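Local coordinates for hypothetical protein ST1066 (Sulfolobus tokodaii, PDB 2PJZ) that probably binds and hydrolyses ATP as the nucleotide-binding subunit of an ABC transporter, putatively one for cobalt, at residues 216-221 with 235-240; 26-31 with 177-182; 2-7 with 22-27. All coordinates share one frame; numbering follows the deposited sequence. Where two conformers were deposited one is given.

Contact 1. Residues 216-221 with 235-240; sequences SSIVEG and KKVSIV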
loop_
_atom_site.group_PDB
_atom_site.type_symbol
_atom_site.label_atom_id
_atom_site.label_comp_id
_atom_site.label_asym_id
_atom_site.label_seq_id
_atom_site.Cartn_x
_atom_site.Cartn_y
_atom_site.Cartn_z
ATOM N N SER A 216 13.110 2.828 -16.761
ATOM C CA SER A 216 14.412 2.288 -16.402
ATOM C C SER A 216 14.625 0.869 -16.920
ATOM O O SER A 216 13.684 0.216 -17.389
ATOM C CB SER A 216 14.542 2.225 -14.881
ATOM O OG SER A 216 13.511 1.379 -14.385
ATOM N N SER A 217 15.852 0.387 -16.759
ATOM C CA SER A 217 16.175 -1.006 -17.043
ATOM C C SER A 217 16.692 -1.637 -15.774
ATOM O O SER A 217 17.217 -0.954 -14.914
ATOM C CB SER A 217 17.246 -1.115 -18.142
ATOM O OG SER A 217 16.763 -0.589 -19.364
ATOM N N ILE A 218 16.552 -2.946 -15.651
ATOM C CA ILE A 218 17.042 -3.613 -14.460
ATOM C C ILE A 218 18.139 -4.615 -14.815
ATOM O O ILE A 218 17.958 -5.436 -15.721
ATOM C CB ILE A 218 15.865 -4.235 -13.658
ATOM C CG1 ILE A 218 16.300 -4.607 -12.247
ATOM C CG2 ILE A 218 15.213 -5.398 -14.417
ATOM C CD1 ILE A 218 15.173 -4.547 -11.239
ATOM N N VAL A 219 19.280 -4.523 -14.136
ATOM C CA VAL A 219 20.427 -5.389 -14.435
ATOM C C VAL A 219 21.110 -5.958 -13.199
ATOM O O VAL A 219 21.132 -5.327 -12.149
ATOM C CB VAL A 219 21.494 -4.654 -15.312
ATOM C CG1 VAL A 219 20.850 -4.055 -16.550
ATOM C CG2 VAL A 219 22.225 -3.583 -14.517
ATOM N N GLU A 220 21.694 -7.150 -13.340
ATOM C CA GLU A 220 22.548 -7.731 -12.311
ATOM C C GLU A 220 23.783 -6.872 -12.134
ATOM O O GLU A 220 24.269 -6.285 -13.102
ATOM C CB GLU A 220 22.955 -9.152 -12.708
ATOM C CG GLU A 220 23.408 -10.019 -11.552
ATOM C CD GLU A 220 23.842 -11.409 -11.996
ATOM O OE1 GLU A 220 23.539 -11.808 -13.146
ATOM O OE2 GLU A 220 24.488 -12.111 -11.189
ATOM N N GLY A 221 24.278 -6.790 -10.902
ATOM C CA GLY A 221 25.493 -6.050 -10.574
ATOM C C GLY A 221 25.247 -4.634 -10.078
ATOM O O GLY A 221 24.167 -4.075 -10.279
ATOM N N LYS A 235 23.794 -10.741 -3.928
ATOM C CA LYS A 235 24.033 -9.968 -5.127
ATOM C C LYS A 235 23.488 -8.535 -5.085
ATOM O O LYS A 235 22.852 -8.097 -4.112
ATOM C CB LYS A 235 23.456 -10.710 -6.333
ATOM C CG LYS A 235 23.718 -12.225 -6.351
ATOM C CD LYS A 235 23.085 -12.870 -7.580
ATOM C CE LYS A 235 24.125 -13.189 -8.652
ATOM N NZ LYS A 235 23.592 -14.176 -9.650
ATOM N N LYS A 236 23.773 -7.806 -6.152
ATOM C CA LYS A 236 23.290 -6.457 -6.307
ATOM C C LYS A 236 22.556 -6.414 -7.615
ATOM O O LYS A 236 22.956 -7.062 -8.578
ATOM C CB LYS A 236 24.439 -5.445 -6.276
ATOM C CG LYS A 236 25.199 -5.407 -4.949
ATOM C CD LYS A 236 25.807 -4.052 -4.707
ATOM C CE LYS A 236 26.573 -4.006 -3.399
ATOM N NZ LYS A 236 25.699 -3.687 -2.251
ATOM N N VAL A 237 21.448 -5.689 -7.627
ATOM C CA VAL A 237 20.638 -5.514 -8.816
ATOM C C VAL A 237 20.463 -4.021 -9.006
ATOM O O VAL A 237 19.970 -3.324 -8.117
ATOM C CB VAL A 237 19.249 -6.204 -8.681
ATOM C CG1 VAL A 237 18.354 -5.817 -9.810
ATOM C CG2 VAL A 237 19.392 -7.721 -8.642
ATOM N N SER A 238 20.892 -3.516 -10.156
ATOM C CA SER A 238 20.834 -2.084 -10.404
ATOM C C SER A 238 19.673 -1.703 -11.282
ATOM O O SER A 238 19.412 -2.338 -12.316
ATOM C CB SER A 238 22.138 -1.577 -11.024
ATOM O OG SER A 238 23.189 -1.674 -10.086
ATOM N N ILE A 239 18.990 -0.634 -10.866
ATOM C CA ILE A 239 17.976 0.015 -11.677
ATOM C C ILE A 239 18.662 1.229 -12.323
ATOM O O ILE A 239 19.114 2.161 -11.625
ATOM C CB ILE A 239 16.729 0.397 -10.821
ATOM C CG1 ILE A 239 16.103 -0.879 -10.217
ATOM C CG2 ILE A 239 15.718 1.114 -11.639
ATOM C CD1 ILE A 239 15.031 -0.633 -9.149
ATOM N N VAL A 240 18.760 1.174 -13.655
ATOM C CA VAL A 240 19.515 2.155 -14.453
ATOM C C VAL A 240 18.623 2.900 -15.471
ATOM O O VAL A 240 17.699 2.332 -16.058
ATOM C CB VAL A 240 20.717 1.475 -15.165
ATOM C CG1 VAL A 240 21.670 0.838 -14.141
ATOM C CG2 VAL A 240 20.230 0.417 -16.146
#
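Ser217 and Val240 exchange both of their backbone bonds, Ser217 N reaching Val240 O at 2.8 Å and Val240 N returning to Ser217 O, and Val219 and Ser238 repeat the exchange. These are the hydrogen-bonded pairs of an antiparallel ladder between the two central strands of the small C-terminal sheet. Where strand 216-220 ends, Gly221 N still gives a bond to Lys236 O at 2.7 Å, with the donor 37° above the carbonyl plane. Gly221 O in turn accepts from Ser238 OG at 2.6 Å, on a lone pair in the carbonyl plane; the hydroxyl is swung beside its own backbone N (chi1 -68°) and also meets Arg223 N. Ser217 OG instead bonds to Gly242 O, just past the partner strand. On the face carrying Ile218, Val237 and Ile239, Ile218 crosses Val237 at a slant, its CG1 a tight 3.4 Å from Val237 CG1. Ile218 CD1 goes on to Ile239 CG1, 3.9 Å away. Glu220 and Lys235 form a salt bridge at the partly exposed end, although the position of Glu220 OE2 is uncertain; Lys235 NZ also bonds to Ile261 O. The buried polar groups of Ser217, Val219 and Ser238 thus find partners within the sheet or its turns, while charge is confined to the more open end.

Contact 2. Residues 26-31 with 177-182; sequences LEVNGE and EGILVT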
loop_
_atom_site.group_PDB
_atom_site.type_symbol
_atom_site.label_atom_id
_atom_site.label_comp_id
_atom_site.label_asym_id
_atom_site.label_seq_id
_atom_site.Cartn_x
_atom_site.Cartn_y
_atom_site.Cartn_z
ATOM N N LEU A 26 11.735 3.547 7.834
ATOM C CA LEU A 26 11.114 4.367 6.805
ATOM C C LEU A 26 10.581 5.655 7.438
ATOM O O LEU A 26 9.995 5.592 8.512
ATOM C CB LEU A 26 9.931 3.615 6.158
ATOM C CG LEU A 26 9.080 4.356 5.123
ATOM C CD1 LEU A 26 9.889 4.580 3.866
ATOM C CD2 LEU A 26 7.797 3.605 4.796
ATOM N N GLU A 27 10.718 6.799 6.756
ATOM C CA GLU A 27 10.007 8.017 7.195
ATOM C C GLU A 27 9.282 8.543 5.988
ATOM O O GLU A 27 9.870 8.630 4.886
ATOM C CB GLU A 27 10.955 9.097 7.831
ATOM C CG GLU A 27 11.600 8.564 9.095
ATOM C CD GLU A 27 12.258 9.559 10.017
ATOM O OE1 GLU A 27 12.505 10.707 9.582
ATOM O OE2 GLU A 27 12.518 9.155 11.195
ATOM N N VAL A 28 7.998 8.830 6.170
ATOM C CA VAL A 28 7.150 9.355 5.106
ATOM C C VAL A 28 6.500 10.630 5.612
ATOM O O VAL A 28 5.875 10.627 6.679
ATOM C CB VAL A 28 6.029 8.365 4.741
ATOM C CG1 VAL A 28 5.139 8.956 3.651
ATOM C CG2 VAL A 28 6.634 7.062 4.237
ATOM N N ASN A 29 6.625 11.716 4.856
ATOM C CA ASN A 29 5.865 12.910 5.235
ATOM C C ASN A 29 5.380 13.671 4.026
ATOM O O ASN A 29 6.154 13.879 3.086
ATOM C CB ASN A 29 6.672 13.823 6.151
ATOM C CG ASN A 29 7.883 14.405 5.489
ATOM O OD1 ASN A 29 8.908 13.748 5.382
ATOM N ND2 ASN A 29 7.790 15.682 5.076
ATOM N N GLY A 30 4.113 14.070 4.062
ATOM C CA GLY A 30 3.580 15.064 3.128
ATOM C C GLY A 30 3.317 14.520 1.734
ATOM O O GLY A 30 3.024 15.298 0.805
ATOM N N GLU A 31 3.365 13.196 1.575
ATOM C CA GLU A 31 3.253 12.580 0.235
ATOM C C GLU A 31 2.846 11.119 0.441
ATOM O O GLU A 31 3.062 10.581 1.522
ATOM C CB GLU A 31 4.596 12.631 -0.520
ATOM C CG GLU A 31 5.724 11.780 0.086
ATOM C CD GLU A 31 7.058 11.968 -0.614
ATOM O OE1 GLU A 31 7.085 11.978 -1.860
ATOM O OE2 GLU A 31 8.079 12.117 0.079
ATOM N N GLU A 177 -0.873 12.215 2.560
ATOM C CA GLU A 177 0.308 11.463 3.007
ATOM C C GLU A 177 -0.107 10.002 3.201
ATOM O O GLU A 177 -1.254 9.718 3.579
ATOM C CB GLU A 177 0.794 12.008 4.349
ATOM C CG GLU A 177 1.940 11.240 5.051
ATOM C CD GLU A 177 2.333 11.940 6.338
ATOM O OE1 GLU A 177 2.679 13.159 6.279
ATOM O OE2 GLU A 177 2.295 11.285 7.408
ATOM N N GLY A 178 0.819 9.088 2.964
ATOM C CA GLY A 178 0.543 7.704 3.344
ATOM C C GLY A 178 1.332 6.709 2.554
ATOM O O GLY A 178 2.365 7.028 1.940
ATOM N N ILE A 179 0.856 5.469 2.588
ATOM C CA ILE A 179 1.615 4.361 2.020
ATOM C C ILE A 179 0.613 3.538 1.259
ATOM O O ILE A 179 -0.460 3.220 1.770
ATOM C CB ILE A 179 2.297 3.499 3.130
ATOM C CG1 ILE A 179 3.452 4.275 3.788
ATOM C CG2 ILE A 179 2.866 2.154 2.522
ATOM C CD1 ILE A 179 3.913 3.615 5.109
ATOM N N LEU A 180 0.958 3.198 0.015
ATOM C CA LEU A 180 0.128 2.340 -0.805
ATOM C C LEU A 180 0.971 1.108 -1.071
ATOM O O LEU A 180 2.077 1.243 -1.547
ATOM C CB LEU A 180 -0.188 3.032 -2.142
ATOM C CG LEU A 180 -1.177 2.344 -3.101
ATOM C CD1 LEU A 180 -1.775 3.368 -4.093
ATOM C CD2 LEU A 180 -0.518 1.177 -3.876
ATOM N N VAL A 181 0.459 -0.089 -0.782
ATOM C CA VAL A 181 1.238 -1.281 -1.067
ATOM C C VAL A 181 0.627 -2.106 -2.198
ATOM O O VAL A 181 -0.582 -2.255 -2.266
ATOM C CB VAL A 181 1.499 -2.189 0.192
ATOM C CG1 VAL A 181 1.990 -1.355 1.392
ATOM C CG2 VAL A 181 0.286 -2.992 0.573
ATOM N N THR A 182 1.490 -2.654 -3.060
ATOM C CA THR A 182 1.022 -3.439 -4.211
ATOM C C THR A 182 2.090 -4.334 -4.793
ATOM O O THR A 182 3.296 -4.026 -4.711
ATOM C CB THR A 182 0.454 -2.524 -5.341
ATOM O OG1 THR A 182 -0.163 -3.345 -6.351
ATOM C CG2 THR A 182 1.577 -1.663 -5.961
#
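The turn from the N-terminal antiparallel sheet into the parallel-stranded core of the ABC ATPase domain is held by Glu177, at the start of strand 177-182. Its side chain, extended with CG anti to the backbone N (chi1 174°), reaches the turn at Asn29 and Gly30, and Glu177 OE1 accepts from Gly30 N at 2.8 Å. The amide comes in on the anti side of that oxygen, 30° out of the carboxylate plane, by a nearly straight bond (166° at the hydrogen). Glu177 OE2 turns to Met1 N, so one carboxylate ties together the chain terminus and the turn. Gly30 has a positive phi, which suits a glycine here. Beyond it the chain enters strand 32-36, which lies beside 177-182 in the mixed sheet of this P-loop NTPase fold; Gly178 N gives a longer bond to Glu31 O, 3.1 Å, that begins the parallel pairing. Away from the turn the contact becomes apolar. Val28, whose side chain runs antiparallel alongside that of Glu177, places CG2 4.3 Å from Ile179 CG1. Farther along, Leu26 and Ile179 meet tip to tip, Leu26 CD2 lying 3.9 Å from Ile179 CD1, while Ile179 also packs on Leu47 and Ile50 of helix 43-50.

Contact 3. Residues 2-7 with 22-27; sequences IQLKNV and ENINLE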
loop_
_atom_site.group_PDB
_atom_site.type_symbol
_atom_site.label_atom_id
_atom_site.label_comp_id
_atom_site.label_asym_id
_atom_site.label_seq_id
_atom_site.Cartn_x
_atom_site.Cartn_y
_atom_site.Cartn_z
ATOM N N ILE A 2 4.950 9.612 9.143
ATOM C CA ILE A 2 4.943 8.200 9.591
ATOM C C ILE A 2 6.395 7.822 9.740
ATOM O O ILE A 2 7.199 8.055 8.813
ATOM C CB ILE A 2 4.299 7.248 8.509
ATOM C CG1 ILE A 2 2.853 7.650 8.198
ATOM C CG2 ILE A 2 4.423 5.761 8.916
ATOM C CD1 ILE A 2 2.317 7.008 6.898
ATOM N N GLN A 3 6.773 7.325 10.915
ATOM C CA GLN A 3 8.159 6.879 11.130
ATOM C C GLN A 3 8.136 5.414 11.546
ATOM O O GLN A 3 7.501 5.090 12.551
ATOM C CB GLN A 3 8.840 7.635 12.253
ATOM C CG GLN A 3 9.007 9.140 12.044
ATOM C CD GLN A 3 9.296 9.812 13.359
ATOM O OE1 GLN A 3 8.376 10.283 14.036
ATOM N NE2 GLN A 3 10.570 9.805 13.765
ATOM N N LEU A 4 8.814 4.552 10.777
ATOM C CA LEU A 4 9.087 3.169 11.251
ATOM C C LEU A 4 10.507 3.156 11.713
ATOM O O LEU A 4 11.452 3.468 10.925
ATOM C CB LEU A 4 8.857 2.109 10.151
ATOM C CG LEU A 4 7.413 1.717 9.801
ATOM C CD1 LEU A 4 6.546 2.908 9.372
ATOM C CD2 LEU A 4 7.425 0.626 8.733
ATOM N N LYS A 5 10.725 2.872 12.998
ATOM C CA LYS A 5 12.099 2.887 13.544
ATOM C C LYS A 5 12.501 1.516 14.071
ATOM O O LYS A 5 12.124 1.140 15.186
ATOM C CB LYS A 5 12.289 3.939 14.661
ATOM C CG LYS A 5 11.709 5.340 14.388
ATOM C CD LYS A 5 12.351 6.064 13.201
ATOM C CE LYS A 5 13.804 6.549 13.480
ATOM N NZ LYS A 5 14.361 7.309 12.309
ATOM N N ASN A 6 13.248 0.786 13.247
ATOM C CA ASN A 6 13.749 -0.562 13.546
ATOM C C ASN A 6 12.587 -1.538 13.807
ATOM O O ASN A 6 12.547 -2.230 14.830
ATOM C CB ASN A 6 14.689 -0.532 14.771
ATOM C CG ASN A 6 15.491 -1.824 14.916
ATOM O OD1 ASN A 6 15.954 -2.380 13.922
ATOM N ND2 ASN A 6 15.640 -2.301 16.144
ATOM N N VAL A 7 11.642 -1.570 12.875
ATOM C CA VAL A 7 10.468 -2.439 13.005
ATOM C C VAL A 7 10.808 -3.883 12.609
ATOM O O VAL A 7 11.515 -4.111 11.627
ATOM C CB VAL A 7 9.291 -1.895 12.160
ATOM C CG1 VAL A 7 8.077 -2.864 12.190
ATOM C CG2 VAL A 7 8.877 -0.539 12.738
ATOM N N GLU A 22 13.065 -7.761 9.586
ATOM C CA GLU A 22 13.755 -7.106 10.694
ATOM C C GLU A 22 14.353 -5.795 10.205
ATOM O O GLU A 22 14.562 -5.621 8.991
ATOM C CB GLU A 22 14.879 -7.990 11.274
ATOM C CG GLU A 22 14.413 -9.349 11.771
ATOM C CD GLU A 22 13.635 -9.295 13.080
ATOM O OE1 GLU A 22 13.682 -8.268 13.797
ATOM O OE2 GLU A 22 12.990 -10.313 13.397
ATOM N N ASN A 23 14.621 -4.895 11.144
ATOM C CA ASN A 23 15.343 -3.650 10.864
ATOM C C ASN A 23 14.683 -2.830 9.739
ATOM O O ASN A 23 15.352 -2.300 8.824
ATOM C CB ASN A 23 16.818 -3.967 10.525
ATOM C CG ASN A 23 17.453 -4.922 11.523
ATOM O OD1 ASN A 23 17.923 -6.015 11.139
ATOM N ND2 ASN A 23 17.456 -4.548 12.789
ATOM N N ILE A 24 13.357 -2.743 9.783
ATOM C CA ILE A 24 12.638 -1.988 8.764
ATOM C C ILE A 24 12.614 -0.544 9.203
ATOM O O ILE A 24 12.085 -0.227 10.282
ATOM C CB ILE A 24 11.203 -2.503 8.514
ATOM C CG1 ILE A 24 11.228 -3.984 8.071
ATOM C CG2 ILE A 24 10.416 -1.579 7.486
ATOM C CD1 ILE A 24 12.034 -4.304 6.752
ATOM N N ASN A 25 13.168 0.328 8.358
ATOM C CA ASN A 25 13.197 1.765 8.657
ATOM C C ASN A 25 12.597 2.588 7.507
ATOM O O ASN A 25 12.873 2.325 6.328
ATOM C CB ASN A 25 14.616 2.214 8.909
ATOM C CG ASN A 25 15.191 1.647 10.170
ATOM O OD1 ASN A 25 14.812 2.035 11.275
ATOM N ND2 ASN A 25 16.149 0.721 10.015
ATOM N N LEU A 26 11.735 3.547 7.834
ATOM C CA LEU A 26 11.114 4.367 6.805
ATOM C C LEU A 26 10.581 5.655 7.438
ATOM O O LEU A 26 9.995 5.592 8.512
ATOM C CB LEU A 26 9.931 3.615 6.158
ATOM C CG LEU A 26 9.080 4.356 5.123
ATOM C CD1 LEU A 26 9.889 4.580 3.866
ATOM C CD2 LEU A 26 7.797 3.605 4.796
ATOM N N GLU A 27 10.718 6.799 6.756
ATOM C CA GLU A 27 10.007 8.017 7.195
ATOM C C GLU A 27 9.282 8.543 5.988
ATOM O O GLU A 27 9.870 8.630 4.886
ATOM C CB GLU A 27 10.955 9.097 7.831
ATOM C CG GLU A 27 11.600 8.564 9.095
ATOM C CD GLU A 27 12.258 9.559 10.017
ATOM O OE1 GLU A 27 12.505 10.707 9.582
ATOM O OE2 GLU A 27 12.518 9.155 11.195
HETATM O O HOH W 1 17.278 -0.892 12.210
#
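Leu4, Leu26, Val7 and Ile24 line the buried face of a beta hairpin, strands 2-11 and 17-28, which forms one edge of the antiparallel sheet of the ABC ATPase domain. Leu4 and Ile24 run alongside each other in the same direction, with Leu4 CD2 3.9 Å from Ile24 CG2. Leu204 of strand 203-209 packs on Ile24 and Leu26, and Ile60 lies against Leu4 and Val7. The backbone pairs Leu4 with Leu26 through two bonds, and Val7 with Ile24 through two more; between them the register slips by one residue. Asn6 and Val7 both face Ile24, and Asn23 and Ile24 both face Val7, each a G1 beta bulge, with Asn6 and Asn23 at positive phi.

The opposite face is polar. Asn25 OD1 accepts from the backbone N of Asn6 at 2.8 Å, the donor standing 45° above the carbonyl plane. At the other end, Gln3 and Glu27 run alongside each other with amide and carboxylate planes nearly perpendicular. Gln3 NE2 gives Glu27 OE2 a long bond of 3.3 Å; in the lysine conformer described here, one of two, Lys5 NZ forms a salt bridge to Glu27 OE2 at 2.8 Å from the opposite face of the carboxylate, brought there by bends at chi2 and chi3. At the bulges the Asn6 and Asn23 amides are almost coplanar, 15° apart, and Asn23 ND2 bonds to Asn6 OD1 at 2.9 Å, in the planes of both groups. A water donates to that same Asn6 OD1 at 2.6 Å and accepts from Asn25 ND2 at 2.9 Å.

Contacts 2 and 3 share Leu26 and Glu27 of strand 17-28 and touch directly: Val28 O lies 2.8 Å from Ile2 N, a probable hydrogen bond, and Ile2 CD1 packs near Ile179 CD1. Leu26 therefore serves both, paired with Leu4 inside its own sheet and meeting Ile179 across to the next. Contact 2 is the more central, joining two sheets with little backbone pairing; contact 3 is a bulged antiparallel ladder with one apolar face and one polar, partly exposed face. Contact 1 stands apart in the C-terminal sheet, its centre about 24 Å from that of contact 2. It too is a ladder, but mostly buried and without a register slip.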